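Local coordinates for vinylacetyl-CoA Delta-isomerase (Nitrosopumilus maritimus SCM1, PDB 6VJR), which probably serves as a flavin- and iron-sulfur-dependent 4-hydroxybutyryl-CoA dehydratase with vinylacetyl-CoA isomerase activity, at residues Ala307-Ala311 with Ala380-Ala384; Leu387-Ser393 with Arg421-Arg426; Ile2-Tyr8 with Val42-Asp47. All blocks are in the same frame, centred on the assembly; numbering follows the deposited sequence.

Contact 1: Ala307-Ala311 with Ala380-Ala384. With FAD (flavin-adenine dinucleotide), chain V.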
loop_
_atom_site.group_PDB
_atom_site.type_symbol
_atom_site.label_atom_id
_atom_site.label_comp_id
_atom_site.label_asym_id
_atom_site.label_seq_id
_atom_site.Cartn_x
_atom_site.Cartn_y
_atom_site.Cartn_z
ATOM N N ALA A 307 -0.319 19.867 9.911
ATOM C CA ALA A 307 0.086 19.843 8.513
ATOM C C ALA A 307 -0.644 20.972 7.745
ATOM O O ALA A 307 -0.070 21.684 6.924
ATOM C CB ALA A 307 -0.238 18.479 7.961
ATOM N N ALA A 308 -1.949 21.166 8.000
ATOM C CA ALA A 308 -2.725 22.204 7.318
ATOM C C ALA A 308 -2.197 23.584 7.691
ATOM O O ALA A 308 -2.171 24.497 6.857
ATOM C CB ALA A 308 -4.200 22.078 7.613
ATOM N N THR A 309 -1.801 23.729 8.968
ATOM C CA THR A 309 -1.251 25.003 9.416
ATOM C C THR A 309 0.060 25.327 8.704
ATOM O O THR A 309 0.229 26.461 8.263
ATOM C CB THR A 309 -1.118 25.038 10.923
ATOM O OG1 THR A 309 -2.390 24.866 11.549
ATOM C CG2 THR A 309 -0.460 26.312 11.397
ATOM N N ILE A 310 1.006 24.380 8.673
ATOM C CA ILE A 310 2.280 24.681 8.010
ATOM C C ILE A 310 2.075 24.978 6.515
ATOM O O ILE A 310 2.734 25.847 5.949
ATOM C CB ILE A 310 3.363 23.627 8.311
ATOM C CG1 ILE A 310 4.730 24.058 7.818
ATOM C CG2 ILE A 310 3.027 22.262 7.712
ATOM C CD1 ILE A 310 5.261 25.358 8.383
ATOM N N ALA A 311 1.162 24.282 5.839
ATOM C CA ALA A 311 0.855 24.561 4.439
ATOM C C ALA A 311 0.396 26.010 4.264
ATOM O O ALA A 311 0.836 26.719 3.350
ATOM C CB ALA A 311 -0.165 23.600 3.866
ATOM N N ALA A 380 2.474 14.172 6.764
ATOM C CA ALA A 380 2.746 15.408 7.504
ATOM C C ALA A 380 4.151 15.955 7.238
ATOM O O ALA A 380 4.345 17.164 7.064
ATOM C CB ALA A 380 2.460 15.230 8.994
ATOM N N GLN A 381 5.133 15.064 7.193
ATOM C CA GLN A 381 6.499 15.502 6.951
ATOM C C GLN A 381 6.649 16.007 5.521
ATOM O O GLN A 381 7.366 16.971 5.292
ATOM C CB GLN A 381 7.493 14.383 7.222
ATOM C CG GLN A 381 7.546 13.994 8.686
ATOM C CD GLN A 381 8.777 13.180 9.012
ATOM O OE1 GLN A 381 9.572 12.816 8.126
ATOM N NE2 GLN A 381 8.977 12.945 10.300
ATOM N N ASP A 382 5.989 15.360 4.563
ATOM C CA ASP A 382 5.991 15.863 3.171
ATOM C C ASP A 382 5.475 17.309 3.131
ATOM O O ASP A 382 6.093 18.251 2.597
ATOM C CB ASP A 382 5.126 14.964 2.310
ATOM C CG ASP A 382 4.980 15.326 0.832
ATOM O OD1 ASP A 382 5.540 16.386 0.380
ATOM O OD2 ASP A 382 4.301 14.551 0.114
ATOM N N ILE A 383 4.300 17.523 3.747
ATOM C CA ILE A 383 3.677 18.844 3.705
ATOM C C ILE A 383 4.543 19.888 4.413
ATOM O O ILE A 383 4.571 21.045 4.016
ATOM C CB ILE A 383 2.254 18.761 4.285
ATOM C CG1 ILE A 383 1.368 17.858 3.411
ATOM C CG2 ILE A 383 1.674 20.154 4.449
ATOM C CD1 ILE A 383 0.071 17.442 4.007
ATOM N N ALA A 384 5.226 19.507 5.495
ATOM C CA ALA A 384 5.978 20.474 6.304
ATOM C C ALA A 384 7.205 21.036 5.580
ATOM O O ALA A 384 7.538 22.222 5.735
ATOM C CB ALA A 384 6.387 19.825 7.587
HETATM P PA FAD V . 8.841 23.136 0.787
HETATM O O1A FAD V . 9.190 23.565 -0.585
HETATM O O2A FAD V . 8.318 24.145 1.750
HETATM O O5B FAD V . 7.862 21.903 0.614
HETATM C C5B FAD V . 6.814 21.661 1.585
HETATM C C4B FAD V . 5.603 21.098 0.881
HETATM O O4B FAD V . 5.034 22.150 0.070
HETATM C C3B FAD V . 5.877 19.920 -0.091
HETATM O O3B FAD V . 4.770 19.016 -0.101
HETATM C C2B FAD V . 6.019 20.624 -1.468
HETATM O O2B FAD V . 5.731 19.835 -2.607
HETATM C C1B FAD V . 5.004 21.750 -1.304
HETATM N N9A FAD V . 5.234 22.907 -2.153
HETATM C C8A FAD V . 6.233 23.839 -2.050
HETATM N N7A FAD V . 6.169 24.781 -2.966
HETATM C C5A FAD V . 5.067 24.453 -3.725
HETATM C C6A FAD V . 4.466 25.086 -4.831
HETATM N N6A FAD V . 4.920 26.220 -5.352
HETATM N N1A FAD V . 3.379 24.492 -5.387
HETATM C C2A FAD V . 2.941 23.361 -4.814
HETATM N N3A FAD V . 3.425 22.677 -3.779
HETATM C C4A FAD V . 4.475 23.298 -3.236
HETATM N N1 FAD V . 19.402 21.331 -0.249
HETATM C C2 FAD V . 20.626 21.748 -0.698
HETATM O O2 FAD V . 20.767 22.644 -1.529
HETATM N N3 FAD V . 21.768 21.160 -0.198
HETATM C C4 FAD V . 21.859 20.129 0.696
HETATM O O4 FAD V . 22.950 19.738 1.127
HETATM C C4X FAD V . 20.589 19.756 1.229
HETATM N N5 FAD V . 20.564 18.799 2.171
HETATM C C5X FAD V . 19.368 18.568 2.820
HETATM C C6 FAD V . 19.317 17.736 3.944
HETATM C C7 FAD V . 18.134 17.540 4.659
HETATM C C7M FAD V . 18.127 16.723 5.926
HETATM C C8 FAD V . 16.925 17.974 4.111
HETATM C C8M FAD V . 15.621 17.773 4.830
HETATM C C9 FAD V . 16.954 18.802 3.006
HETATM C C9A FAD V . 18.163 19.102 2.338
HETATM N N10 FAD V . 18.215 19.962 1.237
HETATM C C10 FAD V . 19.416 20.403 0.707
HETATM C "C1'" FAD V . 17.001 20.726 0.911
HETATM C "C2'" FAD V . 15.920 20.021 0.114
HETATM O "O2'" FAD V . 16.300 20.071 -1.256
HETATM C "C3'" FAD V . 14.598 20.731 0.344
HETATM O "O3'" FAD V . 14.198 20.369 1.655
HETATM C "C4'" FAD V . 13.531 20.413 -0.713
HETATM O "O4'" FAD V . 13.809 20.987 -1.984
HETATM C "C5'" FAD V . 12.149 20.827 -0.263
HETATM O "O5'" FAD V . 12.169 22.272 -0.069
HETATM P P FAD V . 11.640 22.859 1.319
HETATM O O1P FAD V . 12.337 22.232 2.430
HETATM O O2P FAD V . 11.694 24.331 1.181
HETATM O O3P FAD V . 10.132 22.424 1.449
#
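The methyl CG2 of I383 lies 3.4 Å from the backbone oxygen of A307, an atom engaged by the N-H of A311 in helix 295-314. This approach of side chain to backbone is consistent with the alanines A307, A311, A380 and A384 lining the interface: the segment axes come within 8.9 Å and run nearly parallel, at 13°, although 68 residues separate the segments in sequence. I383 fits over A307 and A311 with both branches. Its CG2, anti to the backbone N, also meets A311 CB at 3.9 Å, while CD1 reaches A307 CB at 4.1 Å. I310 slides past I383 in the opposite direction and sets its CG2 against A384 CA at 3.7 Å. At the other end, A307 and A380 meet methyl to methyl, CB to CB at 4.3 Å.

The face of helix 372-384 carrying D382 serves the cofactor: the ribose hydroxyl O3B of FAD donates to D382 OD1 at 2.8 Å, and K325 forms a salt bridge with the other carboxylate oxygen. The pair belongs to the helical C-terminal region, of the acyl-CoA dehydrogenase clan, with helix 320-345 packed on A311, A380 and I383, and helix 418-432 on I310.

Contact 2: Leu387-Ser393 with Arg421-Arg426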
loop_
_atom_site.group_PDB
_atom_site.type_symbol
_atom_site.label_atom_id
_atom_site.label_comp_id
_atom_site.label_asym_id
_atom_site.label_seq_id
_atom_site.Cartn_x
_atom_site.Cartn_y
_atom_site.Cartn_z
ATOM N N LEU A 387 12.514 21.918 6.879
ATOM C CA LEU A 387 12.760 22.624 8.136
ATOM C C LEU A 387 12.217 21.841 9.330
ATOM O O LEU A 387 12.652 22.057 10.440
ATOM C CB LEU A 387 12.128 24.009 8.007
ATOM C CG LEU A 387 12.742 25.179 8.744
ATOM C CD1 LEU A 387 14.229 25.318 8.540
ATOM C CD2 LEU A 387 11.955 26.405 8.356
ATOM N N VAL A 388 11.321 20.879 9.105
ATOM C CA VAL A 388 10.821 20.029 10.172
ATOM C C VAL A 388 11.967 19.299 10.880
ATOM O O VAL A 388 11.851 19.009 12.068
ATOM C CB VAL A 388 9.658 19.141 9.672
ATOM C CG1 VAL A 388 10.136 17.978 8.824
ATOM C CG2 VAL A 388 8.773 18.648 10.809
ATOM N N VAL A 389 13.092 19.025 10.169
ATOM C CA VAL A 389 14.240 18.395 10.771
ATOM C C VAL A 389 15.498 19.261 10.784
ATOM O O VAL A 389 16.468 18.815 11.362
ATOM C CB VAL A 389 14.531 17.017 10.154
ATOM C CG1 VAL A 389 13.420 16.021 10.482
ATOM C CG2 VAL A 389 14.830 17.077 8.650
ATOM N N THR A 390 15.522 20.417 10.143
ATOM C CA THR A 390 16.733 21.202 10.148
ATOM C C THR A 390 16.596 22.523 10.905
ATOM O O THR A 390 17.515 23.333 10.910
ATOM C CB THR A 390 17.213 21.495 8.726
ATOM O OG1 THR A 390 16.374 22.467 8.102
ATOM C CG2 THR A 390 17.340 20.278 7.827
ATOM N N LEU A 391 15.471 22.750 11.567
ATOM C CA LEU A 391 15.257 24.025 12.227
ATOM C C LEU A 391 16.267 24.269 13.361
ATOM O O LEU A 391 16.500 23.393 14.215
ATOM C CB LEU A 391 13.872 23.918 12.850
ATOM C CG LEU A 391 13.297 25.220 13.393
ATOM C CD1 LEU A 391 13.060 26.249 12.284
ATOM C CD2 LEU A 391 12.015 24.903 14.105
ATOM N N PRO A 392 16.886 25.459 13.439
ATOM C CA PRO A 392 17.739 25.799 14.585
ATOM C C PRO A 392 16.963 25.872 15.911
ATOM O O PRO A 392 15.720 25.979 15.919
ATOM C CB PRO A 392 18.331 27.131 14.208
ATOM C CG PRO A 392 18.299 27.123 12.672
ATOM C CD PRO A 392 16.977 26.446 12.355
ATOM N N SER A 393 17.711 25.771 17.008
ATOM C CA SER A 393 17.150 25.780 18.350
ATOM C C SER A 393 16.503 27.120 18.705
ATOM O O SER A 393 16.820 28.172 18.153
ATOM C CB SER A 393 18.237 25.477 19.373
ATOM O OG SER A 393 19.073 26.609 19.633
ATOM N N ARG A 421 5.533 29.778 12.866
ATOM C CA ARG A 421 5.979 28.765 11.931
ATOM C C ARG A 421 6.936 27.781 12.599
ATOM O O ARG A 421 6.813 26.578 12.410
ATOM C CB ARG A 421 6.547 29.463 10.716
ATOM C CG ARG A 421 6.932 28.554 9.570
ATOM C CD ARG A 421 7.172 29.350 8.287
ATOM N NE ARG A 421 7.547 28.477 7.169
ATOM C CZ ARG A 421 8.768 28.268 6.666
ATOM N NH1 ARG A 421 9.801 28.953 7.129
ATOM N NH2 ARG A 421 8.935 27.304 5.766
ATOM N N MET A 422 7.863 28.291 13.397
ATOM C CA MET A 422 8.739 27.435 14.183
ATOM C C MET A 422 7.954 26.518 15.118
ATOM O O MET A 422 8.248 25.327 15.214
ATOM C CB MET A 422 9.783 28.230 14.964
ATOM C CG MET A 422 10.687 28.990 14.065
ATOM S SD MET A 422 11.983 29.941 14.882
ATOM C CE MET A 422 12.360 28.750 16.173
ATOM N N ARG A 423 6.991 27.070 15.844
ATOM C CA ARG A 423 6.254 26.270 16.800
ATOM C C ARG A 423 5.515 25.113 16.114
ATOM O O ARG A 423 5.481 24.000 16.627
ATOM C CB ARG A 423 5.250 27.151 17.562
ATOM C CG ARG A 423 5.891 27.990 18.646
ATOM C CD ARG A 423 4.910 29.002 19.222
ATOM N NE ARG A 423 5.430 29.758 20.351
ATOM C CZ ARG A 423 5.648 29.267 21.554
ATOM N NH1 ARG A 423 5.173 28.089 21.905
ATOM N NH2 ARG A 423 6.242 30.029 22.454
ATOM N N ILE A 424 4.886 25.387 14.962
ATOM C CA ILE A 424 4.096 24.342 14.326
ATOM C C ILE A 424 5.036 23.259 13.762
ATOM O O ILE A 424 4.744 22.072 13.850
ATOM C CB ILE A 424 3.080 24.866 13.298
ATOM C CG1 ILE A 424 1.949 23.847 13.148
ATOM C CG2 ILE A 424 3.731 25.223 11.967
ATOM C CD1 ILE A 424 0.986 23.853 14.321
ATOM N N LEU A 425 6.189 23.644 13.215
ATOM C CA LEU A 425 7.175 22.668 12.769
ATOM C C LEU A 425 7.653 21.767 13.909
ATOM O O LEU A 425 7.749 20.543 13.744
ATOM C CB LEU A 425 8.346 23.357 12.068
ATOM C CG LEU A 425 8.039 24.004 10.711
ATOM C CD1 LEU A 425 9.087 25.004 10.347
ATOM C CD2 LEU A 425 7.963 22.927 9.650
ATOM N N ARG A 426 7.923 22.372 15.067
ATOM C CA ARG A 426 8.318 21.594 16.255
ATOM C C ARG A 426 7.213 20.620 16.674
ATOM O O ARG A 426 7.495 19.525 17.124
ATOM C CB ARG A 426 8.746 22.496 17.417
ATOM C CG ARG A 426 10.100 23.151 17.135
ATOM C CD ARG A 426 11.212 22.128 17.083
ATOM N NE ARG A 426 12.498 22.810 17.155
ATOM C CZ ARG A 426 13.586 22.463 16.423
ATOM N NH1 ARG A 426 13.616 21.285 15.846
ATOM N NH2 ARG A 426 14.632 23.274 16.380
HETATM O O HOH W 1 15.266 20.432 13.659
#
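Apolar contacts begin with L387 and L425, whose side chains cross at about a right angle and touch through CD2 of L387 and CD1 of L425 at 3.8 Å. The other methyl of L425, CD2, turns to V388 CB at 4.1 Å, so the leucine fork spans two successive residues of the short turn. L391 covers the next stage of helix 418-432: with chi1 at -169°, anti to the backbone N, its CG is carried toward the helix, and there the two methyls divide, CD1 going to M422 CG at 4.0 Å and CD2 over one face of the R426 guanidinium, toward the rim. At the far end, L387 CD2 also rests obliquely against R421 NH1 at 3.6 Å, whose polar partner is the carbonyl of L410.

The weakly bonded helical turn 387-390 follows the FAD-binding G386 and carries V389, which touches the cofactor. The residues around V389, not V389 itself, pack on helix 418-432, which may therefore help to fix the turn beside the flavin in this acyl-CoA dehydrogenase-like helical region.

The polar contact centres on R426, bent at chi2 (-66°). Its NH2 donates to L391 O at 2.9 Å with an N-H...O angle of 146°, coming from above the carbonyl plane. Water 1 adds a second route, accepting from R426 NH1 at 2.9 Å and donating to L391 O. D244 and E429 form salt bridges with the same guanidinium, and a leucine in place of R426 would probably leave both carboxylates without their mate and L391 O without its direct donor. In the second subunit, H186 is hydrogen-bonded to T390, and R230 packs on R426.

Contact 3: Ile2-Tyr8 with Val42-Asp47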
loop_
_atom_site.group_PDB
_atom_site.type_symbol
_atom_site.label_atom_id
_atom_site.label_comp_id
_atom_site.label_asym_id
_atom_site.label_seq_id
_atom_site.Cartn_x
_atom_site.Cartn_y
_atom_site.Cartn_z
ATOM N N ILE A 2 -10.695 13.135 45.017
ATOM C CA ILE A 2 -10.078 14.008 44.044
ATOM C C ILE A 2 -11.164 14.533 43.106
ATOM O O ILE A 2 -11.886 13.727 42.539
ATOM C CB ILE A 2 -8.994 13.215 43.317
ATOM C CG1 ILE A 2 -7.952 12.719 44.301
ATOM C CG2 ILE A 2 -8.410 14.072 42.194
ATOM C CD1 ILE A 2 -6.947 11.751 43.721
ATOM N N ARG A 3 -11.286 15.859 42.938
ATOM C CA ARG A 3 -12.263 16.444 42.026
ATOM C C ARG A 3 -11.562 16.981 40.769
ATOM O O ARG A 3 -11.861 16.601 39.655
ATOM C CB ARG A 3 -13.089 17.482 42.799
ATOM C CG ARG A 3 -14.092 18.275 41.978
ATOM C CD ARG A 3 -14.738 19.336 42.863
ATOM N NE ARG A 3 -15.173 20.517 42.109
ATOM C CZ ARG A 3 -16.294 20.585 41.409
ATOM N NH1 ARG A 3 -16.536 21.648 40.663
ATOM N NH2 ARG A 3 -17.158 19.579 41.418
ATOM N N SER A 4 -10.623 17.899 40.918
ATOM C CA SER A 4 -10.071 18.612 39.786
ATOM C C SER A 4 -8.715 18.024 39.401
ATOM O O SER A 4 -8.101 17.283 40.177
ATOM C CB SER A 4 -9.948 20.034 40.164
ATOM O OG SER A 4 -8.961 20.210 41.184
ATOM N N GLY A 5 -8.209 18.440 38.238
ATOM C CA GLY A 5 -6.836 18.167 37.859
ATOM C C GLY A 5 -5.823 18.710 38.874
ATOM O O GLY A 5 -4.837 18.059 39.198
ATOM N N ASP A 6 -6.091 19.881 39.452
ATOM C CA ASP A 6 -5.225 20.425 40.479
ATOM C C ASP A 6 -5.211 19.536 41.715
ATOM O O ASP A 6 -4.168 19.360 42.328
ATOM C CB ASP A 6 -5.588 21.852 40.795
ATOM C CG ASP A 6 -5.268 22.839 39.682
ATOM O OD1 ASP A 6 -4.589 22.454 38.691
ATOM O OD2 ASP A 6 -5.715 23.986 39.814
ATOM N N ASP A 7 -6.379 19.035 42.125
ATOM C CA ASP A 7 -6.446 18.125 43.259
ATOM C C ASP A 7 -5.608 16.867 42.977
ATOM O O ASP A 7 -4.902 16.346 43.843
ATOM C CB ASP A 7 -7.875 17.690 43.516
ATOM C CG ASP A 7 -8.854 18.722 44.060
ATOM O OD1 ASP A 7 -8.423 19.763 44.578
ATOM O OD2 ASP A 7 -10.059 18.482 43.899
ATOM N N TYR A 8 -5.687 16.378 41.737
ATOM C CA TYR A 8 -4.940 15.194 41.332
ATOM C C TYR A 8 -3.438 15.442 41.432
ATOM O O TYR A 8 -2.703 14.655 42.019
ATOM C CB TYR A 8 -5.350 14.777 39.932
ATOM C CG TYR A 8 -4.330 13.846 39.295
ATOM C CD1 TYR A 8 -4.155 12.526 39.748
ATOM C CD2 TYR A 8 -3.501 14.296 38.291
ATOM C CE1 TYR A 8 -3.194 11.691 39.204
ATOM C CE2 TYR A 8 -2.588 13.449 37.701
ATOM C CZ TYR A 8 -2.410 12.159 38.167
ATOM O OH TYR A 8 -1.477 11.389 37.546
ATOM N N VAL A 42 -2.682 13.452 32.499
ATOM C CA VAL A 42 -3.646 12.806 33.372
ATOM C C VAL A 42 -4.557 13.831 34.046
ATOM O O VAL A 42 -5.761 13.575 34.193
ATOM C CB VAL A 42 -2.963 11.897 34.398
ATOM C CG1 VAL A 42 -3.993 11.232 35.278
ATOM C CG2 VAL A 42 -2.079 10.866 33.709
ATOM N N ALA A 43 -4.017 14.991 34.447
ATOM C CA ALA A 43 -4.856 15.987 35.109
ATOM C C ALA A 43 -6.016 16.389 34.198
ATOM O O ALA A 43 -7.084 16.723 34.658
ATOM C CB ALA A 43 -4.040 17.189 35.491
ATOM N N GLU A 44 -5.774 16.458 32.887
ATOM C CA GLU A 44 -6.810 16.829 31.924
ATOM C C GLU A 44 -7.973 15.825 31.889
ATOM O O GLU A 44 -9.104 16.198 31.562
ATOM C CB GLU A 44 -6.216 17.095 30.536
ATOM C CG GLU A 44 -7.275 17.171 29.446
ATOM C CD GLU A 44 -8.274 18.324 29.471
ATOM O OE1 GLU A 44 -8.181 19.238 30.320
ATOM O OE2 GLU A 44 -9.217 18.259 28.618
ATOM N N THR A 45 -7.745 14.569 32.287
ATOM C CA THR A 45 -8.830 13.604 32.358
ATOM C C THR A 45 -9.799 13.972 33.487
ATOM O O THR A 45 -10.967 13.639 33.386
ATOM C CB THR A 45 -8.331 12.180 32.574
ATOM O OG1 THR A 45 -7.789 11.892 33.859
ATOM C CG2 THR A 45 -7.340 11.750 31.508
ATOM N N TYR A 46 -9.299 14.601 34.549
ATOM C CA TYR A 46 -10.165 15.098 35.604
ATOM C C TYR A 46 -10.855 16.370 35.148
ATOM O O TYR A 46 -12.027 16.543 35.422
ATOM C CB TYR A 46 -9.370 15.296 36.896
ATOM C CG TYR A 46 -8.870 14.050 37.617
ATOM C CD1 TYR A 46 -7.646 13.459 37.350
ATOM C CD2 TYR A 46 -9.652 13.471 38.595
ATOM C CE1 TYR A 46 -7.216 12.336 38.050
ATOM C CE2 TYR A 46 -9.225 12.392 39.333
ATOM C CZ TYR A 46 -8.003 11.802 39.055
ATOM O OH TYR A 46 -7.624 10.734 39.813
ATOM N N ASP A 47 -10.104 17.290 34.550
ATOM C CA ASP A 47 -10.668 18.569 34.128
ATOM C C ASP A 47 -11.780 18.375 33.092
ATOM O O ASP A 47 -12.777 19.072 33.093
ATOM C CB ASP A 47 -9.558 19.533 33.728
ATOM C CG ASP A 47 -8.652 19.990 34.877
ATOM O OD1 ASP A 47 -9.125 20.027 36.072
ATOM O OD2 ASP A 47 -7.488 20.371 34.575
HETATM O O HOH W 2 -13.185 15.606 37.608
HETATM O O HOH W 3 -7.798 21.739 37.893
HETATM O O HOH W 4 -5.182 20.651 36.168
#
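Y8 CG is anti to the backbone N (chi1 162°) and Y46 CG is anti to its carbonyl carbon (chi1 -69°), which brings the side chains across each other at about a right angle. The rings are near parallel but slid apart. The closer fit is a CH-pi contact, Y8 CB lying over one face of the Y46 ring, 3.9 Å from its centroid. Beyond this point the Y8 ring runs on to V42, whose CG1 lies 3.4 Å from Y8 CZ, while I2 CG2 touches Y46 CE2 at 3.4 Å. The phenol oxygens of Y8 and Y46 are hydrogen-bonded to the backbone oxygens of N192 and N140 respectively.

Helix 5-11 begins against helix 36-51 at G5, whose CA is 3.5 Å from A43 O; a beta carbon there would clash. S4 and D7 form a capping box: D7 N donates to S4 OG and S4 N to D7 OD2, which also accepts R3 N.

D47 OD1 accepts G5 N at 2.8 Å (N-H...O 154°), from above the carboxylate plane. Facing the helix's amino end is likely to favour ionised D47, an effect partly offset by D6, whose carboxylate water 4 bridges to it.

In the fold
Contacts 1 and 2 form one continuous body, their centres 12 Å apart. I310 of contact 1 joins them: its CD1 lies 3.8 Å from both R421 CG and L425 CD2 of contact 2. The two touch the same FAD at different parts, D382 at the adenosine ribose and V389 at the flavin; K151 and R154 of the second subunit are among the residues hydrogen-bonded to it. Contact 3 is separate, in the part of the chain related to the N-terminal half of 4-hydroxyphenylacetate 3-hydroxylase, its nearest atoms about 20 Å from contact 1 and 18 Å from contact 2. Its V42 side chain lies about 9 Å from the iron-sulfur cluster and about 8 Å from that of T188, which binds FAD.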